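ZmpA Glycopeptidase (Clostridium perfringens, PDB 6XSX) probably cleaves glycosylated proteins as an M60-family metalloprotease, this chain being the catalytic module of a much larger multidomain protein. Local coordinates at residues K79-Q84 with L187-A192; K105-L110 with T114-V119; D167-K170 with P176-F179. One frame throughout, in Å; residues are numbered along the deposited sequence.

Interaction 1. Residues K79-Q84 with L187-A192; sequences KQMDSQ and LVNVTA
The amide of Asn189 meets the side chains of Lys79 and Met81, Lys79 CE at its oxygen and Met81 SD at its nitrogen, and both come to it from directions opposite to its own. Lys79 brings a methylene rather than its charge: CE lies 3.5 Å from Asn189 OD1, the chain having bent at chi2 and again at chi4, so that the ammonium turns back to its own strand end, where NZ donates to Gln80 O at 2.8 Å and is also bonded to Asn86 O. Met81 is folded as well. With its CG beside the backbone N (chi1 -77°) and further bends at chi2 and chi3, Met81 SD sits 3.5 Å from Asn189 ND2, a weak N-H···S hydrogen bond with an angle of 157° at the hydrogen. Met81 CE touches both Asn189 OD1 and Val190 O, each at 3.5 Å. The stronger partner of Asn189 ND2 is Asp180 OD1, on the hairpin neighbour of strand 186-190. On the oxygen side a water, 2.8 Å from Asn189 OD1, accepts from Lys79 NZ and from Asp82 N. In the order of the ten-stranded mixed sheet, four strands separate 75-80 from 186-190, so these side chains span from one part of a curved sheet to another; Tyr121 of strand 117-123 touches both Lys79 and Asn189. The chemistry implies a buried polar crossing with little direct hydrogen bonding between the segments: thioether and methylene pack on the amide, while the lysine charge reaches it through water and probably polarises its carbonyl.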
loop_
_atom_site.group_PDB
_atom_site.type_symbol
_atom_site.label_atom_id
_atom_site.label_comp_id
_atom_site.label_asym_id
_atom_site.label_seq_id
_atom_site.Cartn_x
_atom_site.Cartn_y
_atom_site.Cartn_z
ATOM N N LYS A 79 -17.190 -15.373 10.114
ATOM C CA LYS A 79 -17.149 -14.083 9.451
ATOM C C LYS A 79 -18.466 -13.878 8.708
ATOM O O LYS A 79 -18.745 -14.582 7.737
ATOM C CB LYS A 79 -15.901 -13.994 8.558
ATOM C CG LYS A 79 -15.632 -12.633 7.903
ATOM C CD LYS A 79 -16.260 -12.516 6.526
ATOM C CE LYS A 79 -15.947 -11.230 5.793
ATOM N NZ LYS A 79 -16.750 -10.091 6.301
ATOM N N GLN A 80 -19.266 -12.923 9.198
ATOM C CA GLN A 80 -20.493 -12.485 8.554
ATOM C C GLN A 80 -20.130 -11.677 7.310
ATOM O O GLN A 80 -19.209 -10.859 7.348
ATOM C CB GLN A 80 -21.306 -11.637 9.535
ATOM C CG GLN A 80 -22.312 -10.694 8.877
ATOM C CD GLN A 80 -23.523 -11.390 8.301
ATOM O OE1 GLN A 80 -24.251 -12.097 9.006
ATOM N NE2 GLN A 80 -23.761 -11.177 7.011
ATOM N N MET A 81 -20.855 -11.917 6.210
ATOM C CA MET A 81 -20.600 -11.238 4.941
ATOM C C MET A 81 -21.077 -9.787 4.976
ATOM O O MET A 81 -22.123 -9.493 5.560
ATOM C CB MET A 81 -21.295 -11.955 3.771
ATOM C CG MET A 81 -20.581 -13.223 3.332
ATOM S SD MET A 81 -18.835 -12.895 2.978
ATOM C CE MET A 81 -18.957 -12.111 1.372
ATOM N N ASP A 82 -20.296 -8.904 4.329
ATOM C CA ASP A 82 -20.716 -7.570 3.913
ATOM C C ASP A 82 -21.183 -6.705 5.085
ATOM O O ASP A 82 -22.212 -6.028 4.990
ATOM C CB ASP A 82 -21.805 -7.639 2.842
ATOM C CG ASP A 82 -21.780 -6.470 1.870
ATOM O OD1 ASP A 82 -21.043 -5.494 2.132
ATOM O OD2 ASP A 82 -22.504 -6.551 0.858
ATOM N N SER A 83 -20.398 -6.705 6.170
ATOM C CA SER A 83 -20.596 -5.781 7.271
ATOM C C SER A 83 -19.898 -4.463 6.944
ATOM O O SER A 83 -19.015 -4.424 6.090
ATOM C CB SER A 83 -20.061 -6.387 8.547
ATOM O OG SER A 83 -20.045 -5.435 9.594
ATOM N N GLN A 84 -20.285 -3.381 7.633
ATOM C CA GLN A 84 -19.524 -2.143 7.558
ATOM C C GLN A 84 -18.192 -2.349 8.280
ATOM O O GLN A 84 -17.233 -1.622 8.033
ATOM C CB GLN A 84 -20.307 -0.963 8.144
ATOM C CG GLN A 84 -20.324 -0.976 9.664
ATOM C CD GLN A 84 -21.200 0.090 10.273
ATOM O OE1 GLN A 84 -22.257 -0.206 10.821
ATOM N NE2 GLN A 84 -20.767 1.341 10.184
ATOM N N LEU A 187 -6.045 -13.347 1.547
ATOM C CA LEU A 187 -7.435 -13.725 1.340
ATOM C C LEU A 187 -8.139 -12.592 0.594
ATOM O O LEU A 187 -7.996 -11.414 0.937
ATOM C CB LEU A 187 -8.114 -14.023 2.686
ATOM C CG LEU A 187 -9.646 -14.121 2.670
ATOM C CD1 LEU A 187 -10.128 -15.194 1.699
ATOM C CD2 LEU A 187 -10.206 -14.380 4.067
ATOM N N VAL A 188 -8.858 -12.967 -0.467
ATOM C CA VAL A 188 -9.769 -12.059 -1.146
ATOM C C VAL A 188 -11.184 -12.615 -0.974
ATOM O O VAL A 188 -11.486 -13.714 -1.436
ATOM C CB VAL A 188 -9.399 -11.892 -2.637
ATOM C CG1 VAL A 188 -10.464 -11.127 -3.412
ATOM C CG2 VAL A 188 -8.035 -11.237 -2.824
ATOM N N ASN A 189 -12.039 -11.823 -0.315
ATOM C CA ASN A 189 -13.391 -12.200 0.066
ATOM C C ASN A 189 -14.376 -11.291 -0.666
ATOM O O ASN A 189 -14.378 -10.082 -0.426
ATOM C CB ASN A 189 -13.556 -12.083 1.586
ATOM C CG ASN A 189 -14.993 -12.178 2.059
ATOM O OD1 ASN A 189 -15.656 -11.157 2.259
ATOM N ND2 ASN A 189 -15.472 -13.398 2.244
ATOM N N VAL A 190 -15.212 -11.893 -1.531
ATOM C CA VAL A 190 -16.215 -11.201 -2.331
ATOM C C VAL A 190 -17.490 -12.047 -2.343
ATOM O O VAL A 190 -17.541 -13.087 -1.686
ATOM C CB VAL A 190 -15.731 -10.974 -3.780
ATOM C CG1 VAL A 190 -14.601 -9.959 -3.884
ATOM C CG2 VAL A 190 -15.356 -12.287 -4.463
ATOM N N THR A 191 -18.514 -11.612 -3.097
ATOM C CA THR A 191 -19.716 -12.425 -3.262
ATOM C C THR A 191 -19.497 -13.456 -4.367
ATOM O O THR A 191 -18.733 -13.219 -5.305
ATOM C CB THR A 191 -20.968 -11.608 -3.627
ATOM O OG1 THR A 191 -20.841 -11.032 -4.931
ATOM C CG2 THR A 191 -21.336 -10.547 -2.613
ATOM N N ALA A 192 -20.223 -14.576 -4.270
ATOM C CA ALA A 192 -20.168 -15.643 -5.263
ATOM C C ALA A 192 -20.772 -15.176 -6.591
ATOM O O ALA A 192 -20.248 -15.493 -7.658
ATOM C CB ALA A 192 -20.861 -16.879 -4.743
HETATM O O HOH W 1 -17.536 -9.478 3.433
#

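Interaction 2. Residues K105-L110 with T114-V119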
loop_
_atom_site.group_PDB
_atom_site.type_symbol
_atom_site.label_atom_id
_atom_site.label_comp_id
_atom_site.label_asym_id
_atom_site.label_seq_id
_atom_site.Cartn_x
_atom_site.Cartn_y
_atom_site.Cartn_z
ATOM N N LYS A 105 -24.656 -11.080 13.884
ATOM C CA LYS A 105 -24.277 -9.680 13.971
ATOM C C LYS A 105 -25.544 -8.821 13.992
ATOM O O LYS A 105 -26.568 -9.223 13.444
ATOM C CB LYS A 105 -23.354 -9.310 12.804
ATOM C CG LYS A 105 -21.932 -9.853 12.883
ATOM C CD LYS A 105 -21.198 -9.413 14.141
ATOM C CE LYS A 105 -19.722 -9.737 14.097
ATOM N NZ LYS A 105 -18.953 -8.988 15.117
ATOM N N PRO A 106 -25.528 -7.615 14.613
ATOM C CA PRO A 106 -26.665 -6.693 14.524
ATOM C C PRO A 106 -26.983 -6.368 13.065
ATOM O O PRO A 106 -26.082 -6.084 12.275
ATOM C CB PRO A 106 -26.197 -5.439 15.280
ATOM C CG PRO A 106 -25.107 -5.957 16.209
ATOM C CD PRO A 106 -24.430 -7.078 15.436
ATOM N N THR A 107 -28.276 -6.434 12.725
ATOM C CA THR A 107 -28.800 -6.124 11.402
ATOM C C THR A 107 -28.271 -4.787 10.886
ATOM O O THR A 107 -27.995 -4.638 9.697
ATOM C CB THR A 107 -30.334 -6.038 11.431
ATOM O OG1 THR A 107 -30.832 -7.118 12.221
ATOM C CG2 THR A 107 -30.953 -6.063 10.053
ATOM N N ASN A 108 -28.141 -3.805 11.781
ATOM C CA ASN A 108 -27.864 -2.450 11.334
ATOM C C ASN A 108 -26.415 -2.295 10.856
ATOM O O ASN A 108 -26.077 -1.259 10.299
ATOM C CB ASN A 108 -28.307 -1.410 12.370
ATOM C CG ASN A 108 -27.500 -1.478 13.651
ATOM O OD1 ASN A 108 -27.034 -2.541 14.049
ATOM N ND2 ASN A 108 -27.339 -0.345 14.308
ATOM N N GLU A 109 -25.579 -3.326 11.054
ATOM C CA GLU A 109 -24.176 -3.295 10.658
ATOM C C GLU A 109 -23.973 -3.794 9.228
ATOM O O GLU A 109 -22.874 -3.672 8.695
ATOM C CB GLU A 109 -23.327 -4.148 11.608
ATOM C CG GLU A 109 -22.976 -3.402 12.883
ATOM C CD GLU A 109 -22.345 -4.201 14.005
ATOM O OE1 GLU A 109 -21.758 -5.288 13.736
ATOM O OE2 GLU A 109 -22.420 -3.716 15.150
ATOM N N LEU A 110 -25.018 -4.369 8.617
ATOM C CA LEU A 110 -24.852 -5.114 7.376
ATOM C C LEU A 110 -25.452 -4.334 6.212
ATOM O O LEU A 110 -26.435 -3.617 6.391
ATOM C CB LEU A 110 -25.556 -6.466 7.508
ATOM C CG LEU A 110 -25.168 -7.336 8.707
ATOM C CD1 LEU A 110 -25.791 -8.715 8.560
ATOM C CD2 LEU A 110 -23.656 -7.438 8.863
ATOM N N THR A 114 -28.656 -8.259 3.319
ATOM C CA THR A 114 -27.674 -9.321 3.479
ATOM C C THR A 114 -28.223 -10.354 4.456
ATOM O O THR A 114 -28.689 -9.999 5.535
ATOM C CB THR A 114 -26.328 -8.785 3.981
ATOM O OG1 THR A 114 -26.020 -7.636 3.194
ATOM C CG2 THR A 114 -25.204 -9.799 3.891
ATOM N N ALA A 115 -28.136 -11.631 4.059
ATOM C CA ALA A 115 -28.477 -12.752 4.919
ATOM C C ALA A 115 -27.594 -12.739 6.167
ATOM O O ALA A 115 -26.439 -12.318 6.117
ATOM C CB ALA A 115 -28.316 -14.040 4.146
ATOM N N LYS A 116 -28.159 -13.191 7.296
ATOM C CA LYS A 116 -27.385 -13.375 8.512
ATOM C C LYS A 116 -26.670 -14.715 8.382
ATOM O O LYS A 116 -27.236 -15.769 8.673
ATOM C CB LYS A 116 -28.285 -13.300 9.752
ATOM C CG LYS A 116 -29.083 -12.013 9.912
ATOM C CD LYS A 116 -28.215 -10.801 10.206
ATOM C CE LYS A 116 -28.993 -9.647 10.813
ATOM N NZ LYS A 116 -29.131 -9.804 12.284
ATOM N N ALA A 117 -25.440 -14.664 7.863
ATOM C CA ALA A 117 -24.725 -15.875 7.499
ATOM C C ALA A 117 -23.317 -15.488 7.068
ATOM O O ALA A 117 -23.056 -14.317 6.777
ATOM C CB ALA A 117 -25.458 -16.569 6.371
ATOM N N GLY A 118 -22.437 -16.492 6.998
ATOM C CA GLY A 118 -21.067 -16.280 6.562
ATOM C C GLY A 118 -20.278 -17.585 6.554
ATOM O O GLY A 118 -20.852 -18.652 6.355
ATOM N N VAL A 119 -18.962 -17.477 6.776
ATOM C CA VAL A 119 -18.033 -18.575 6.560
ATOM C C VAL A 119 -17.177 -18.773 7.815
ATOM O O VAL A 119 -17.139 -17.913 8.700
ATOM C CB VAL A 119 -17.157 -18.317 5.316
ATOM C CG1 VAL A 119 -17.982 -18.151 4.046
ATOM C CG2 VAL A 119 -16.224 -17.135 5.520
#
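Lys116 reaches across the connection between strands 96-101 and 117-123 to the short 3-10 turn formed by Thr107, Asn108 and Glu109, closing a surface loop of the M60 peptidase module. The polar part of the contact gathers at its ammonium. Lys116 NZ donates to Lys105 O at 2.9 Å, with a C=O···N angle of 172°, so the nitrogen meets the carbonyl almost end-on. Lys116 NZ also donates to Thr107 OG1 at 3.2 Å. Thr107 crosses the lysine chain at about a right angle and offers its hydroxyl because OG1 stands beside the backbone N, anti to the carbonyl carbon (chi1 -43°). The strongest partner of the same ammonium is Glu104, whose OE2 forms a salt bridge with it just before the turn, so three oxygens grip one nitrogen. Such a setting should favour the charged form of the lysine. Lys105 contributes its backbone here, while its own side chain leads away to Asp88 O and to a bound MES molecule, probably from the crystallisation liquor.

The backbone of the turn has its own bonds, Glu109 N to Pro106 O and Leu110 N to Thr107 O.

The apolar contacts centre on buried Leu110. The aliphatic chain of Lys116, bent at chi2 and chi4, passes over Leu110, whose CD1 touches Lys116 CD at 3.6 Å. Leu110 also packs on Gln80 of the adjacent strand 75-80, which ties the loop to the sheet. Thr114 faces Leu110 where the two segments draw together, although its hydroxyl is bonded to Arg111 O; the closest approach between these two residues is Leu110 CB to Thr114 CB, 4.3 Å.

Interaction 3. Residues D167-K170 with P176-F179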
loop_
_atom_site.group_PDB
_atom_site.type_symbol
_atom_site.label_atom_id
_atom_site.label_comp_id
_atom_site.label_asym_id
_atom_site.label_seq_id
_atom_site.Cartn_x
_atom_site.Cartn_y
_atom_site.Cartn_z
ATOM N N ASP A 167 -26.440 -21.292 -8.023
ATOM C CA ASP A 167 -27.752 -21.901 -8.202
ATOM C C ASP A 167 -28.376 -22.170 -6.833
ATOM O O ASP A 167 -29.555 -21.884 -6.621
ATOM C CB ASP A 167 -27.720 -23.177 -9.049
ATOM C CG ASP A 167 -29.112 -23.758 -9.254
ATOM O OD1 ASP A 167 -29.458 -24.707 -8.541
ATOM O OD2 ASP A 167 -29.850 -23.235 -10.114
ATOM N N LEU A 168 -27.565 -22.706 -5.913
ATOM C CA LEU A 168 -28.050 -23.084 -4.595
ATOM C C LEU A 168 -28.530 -21.840 -3.849
ATOM O O LEU A 168 -29.555 -21.893 -3.177
ATOM C CB LEU A 168 -26.958 -23.849 -3.836
ATOM C CG LEU A 168 -27.343 -24.357 -2.445
ATOM C CD1 LEU A 168 -28.445 -25.407 -2.521
ATOM C CD2 LEU A 168 -26.128 -24.912 -1.700
ATOM N N LEU A 169 -27.814 -20.720 -4.022
ATOM C CA LEU A 169 -28.180 -19.431 -3.451
ATOM C C LEU A 169 -29.618 -19.061 -3.810
ATOM O O LEU A 169 -30.388 -18.673 -2.936
ATOM C CB LEU A 169 -27.227 -18.348 -3.964
ATOM C CG LEU A 169 -26.118 -17.921 -3.008
ATOM C CD1 LEU A 169 -25.337 -16.759 -3.600
ATOM C CD2 LEU A 169 -26.681 -17.549 -1.640
ATOM N N LYS A 170 -29.960 -19.171 -5.100
ATOM C CA LYS A 170 -31.306 -18.888 -5.579
ATOM C C LYS A 170 -32.339 -19.732 -4.835
ATOM O O LYS A 170 -33.429 -19.250 -4.548
ATOM C CB LYS A 170 -31.415 -19.091 -7.093
ATOM C CG LYS A 170 -31.169 -17.836 -7.912
ATOM C CD LYS A 170 -31.072 -18.098 -9.393
ATOM C CE LYS A 170 -30.025 -17.227 -10.053
ATOM N NZ LYS A 170 -29.698 -17.717 -11.413
ATOM N N PRO A 176 -24.955 -17.527 2.771
ATOM C CA PRO A 176 -24.141 -16.347 2.465
ATOM C C PRO A 176 -23.743 -16.331 0.986
ATOM O O PRO A 176 -23.375 -17.364 0.430
ATOM C CB PRO A 176 -22.900 -16.560 3.342
ATOM C CG PRO A 176 -22.757 -18.061 3.379
ATOM C CD PRO A 176 -24.186 -18.576 3.464
ATOM N N ASP A 177 -23.832 -15.150 0.359
ATOM C CA ASP A 177 -23.333 -14.941 -0.992
ATOM C C ASP A 177 -21.834 -14.650 -0.886
ATOM O O ASP A 177 -21.445 -13.515 -0.615
ATOM C CB ASP A 177 -24.097 -13.803 -1.692
ATOM C CG ASP A 177 -23.814 -13.662 -3.188
ATOM O OD1 ASP A 177 -22.923 -14.380 -3.702
ATOM O OD2 ASP A 177 -24.482 -12.823 -3.837
ATOM N N VAL A 178 -20.999 -15.677 -1.084
ATOM C CA VAL A 178 -19.586 -15.554 -0.752
ATOM C C VAL A 178 -18.732 -16.425 -1.671
ATOM O O VAL A 178 -19.097 -17.570 -1.937
ATOM C CB VAL A 178 -19.297 -15.902 0.725
ATOM C CG1 VAL A 178 -19.745 -17.314 1.091
ATOM C CG2 VAL A 178 -17.826 -15.733 1.067
ATOM N N PHE A 179 -17.572 -15.875 -2.080
ATOM C CA PHE A 179 -16.487 -16.623 -2.702
ATOM C C PHE A 179 -15.149 -16.124 -2.163
ATOM O O PHE A 179 -14.914 -14.911 -2.120
ATOM C CB PHE A 179 -16.536 -16.478 -4.227
ATOM C CG PHE A 179 -15.370 -17.099 -4.947
ATOM C CD1 PHE A 179 -15.281 -18.477 -5.105
ATOM C CD2 PHE A 179 -14.352 -16.311 -5.460
ATOM C CE1 PHE A 179 -14.197 -19.049 -5.759
ATOM C CE2 PHE A 179 -13.265 -16.880 -6.106
ATOM C CZ PHE A 179 -13.194 -18.248 -6.266
#
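One branch of Leu169 presses on the carboxylate of Asp177 while the other lies over the peptide before it. The tighter half belongs to Leu169 CD1, 3.4 Å from Asp177 OD1 and 3.5 Å from Asp177 CG, the leucine crossing the aspartate at about a right angle. Leu169 CD1 also covers the stem, 3.7 Å from Asp177 CB. Leucine CG sits away from the usual staggered positions (chi1 -101°), which suggests mild strain. The other branch packs less closely, with Leu169 CD2 at 3.9 Å from Pro176 O.

No hydrogen bond joins the two segments. Leu169 is near the end of helix 155-171, which links the parallel neighbouring strands 143-149 and 179-182 in a beta-alpha-beta crossover; Pro176 and Asp177 belong to the loop that leads from this helix into the second strand. The polar atoms of the loop find their partners elsewhere. Asp177 OD2 is hydrogen-bonded to Thr193 OG1, and OD1 accepts a weak bond from Ala192 N, which places the carboxylate at the start of helix 192-202, where the helix dipole would probably stabilise its negative charge. Pro176 O is bonded to Tyr165 OH, one turn before Leu169 on helix 155-171.

Toward solvent the helix offers a different surface: Leu168 and Lys170, on either side of Leu169 in sequence, are exposed, and Leu168 rests on Leu175 of the loop.

In the fold
All three contacts serve the same region of the peptidase module, but at different depths. Interaction 1 is the buried one, joining distant strands of the large mixed sheet through an amide, a thioether and a water. Interaction 2 closes a short loop at the surface by hydrogen bonds from a lysine and by packing on a leucine, and shares the sheet with interaction 1, since strands 75-80 and 117-123 are neighbours. Interaction 3, partly buried, is purely van der Waals across its segments and lies in a helix-to-strand connection. It meets interaction 1 where Phe179 N and Val190 O come within 2.8 Å, probably hydrogen-bonded, and interaction 2 through Val119 against Val178. Both shorter-range contacts are nested within the loop that interaction 1 closes.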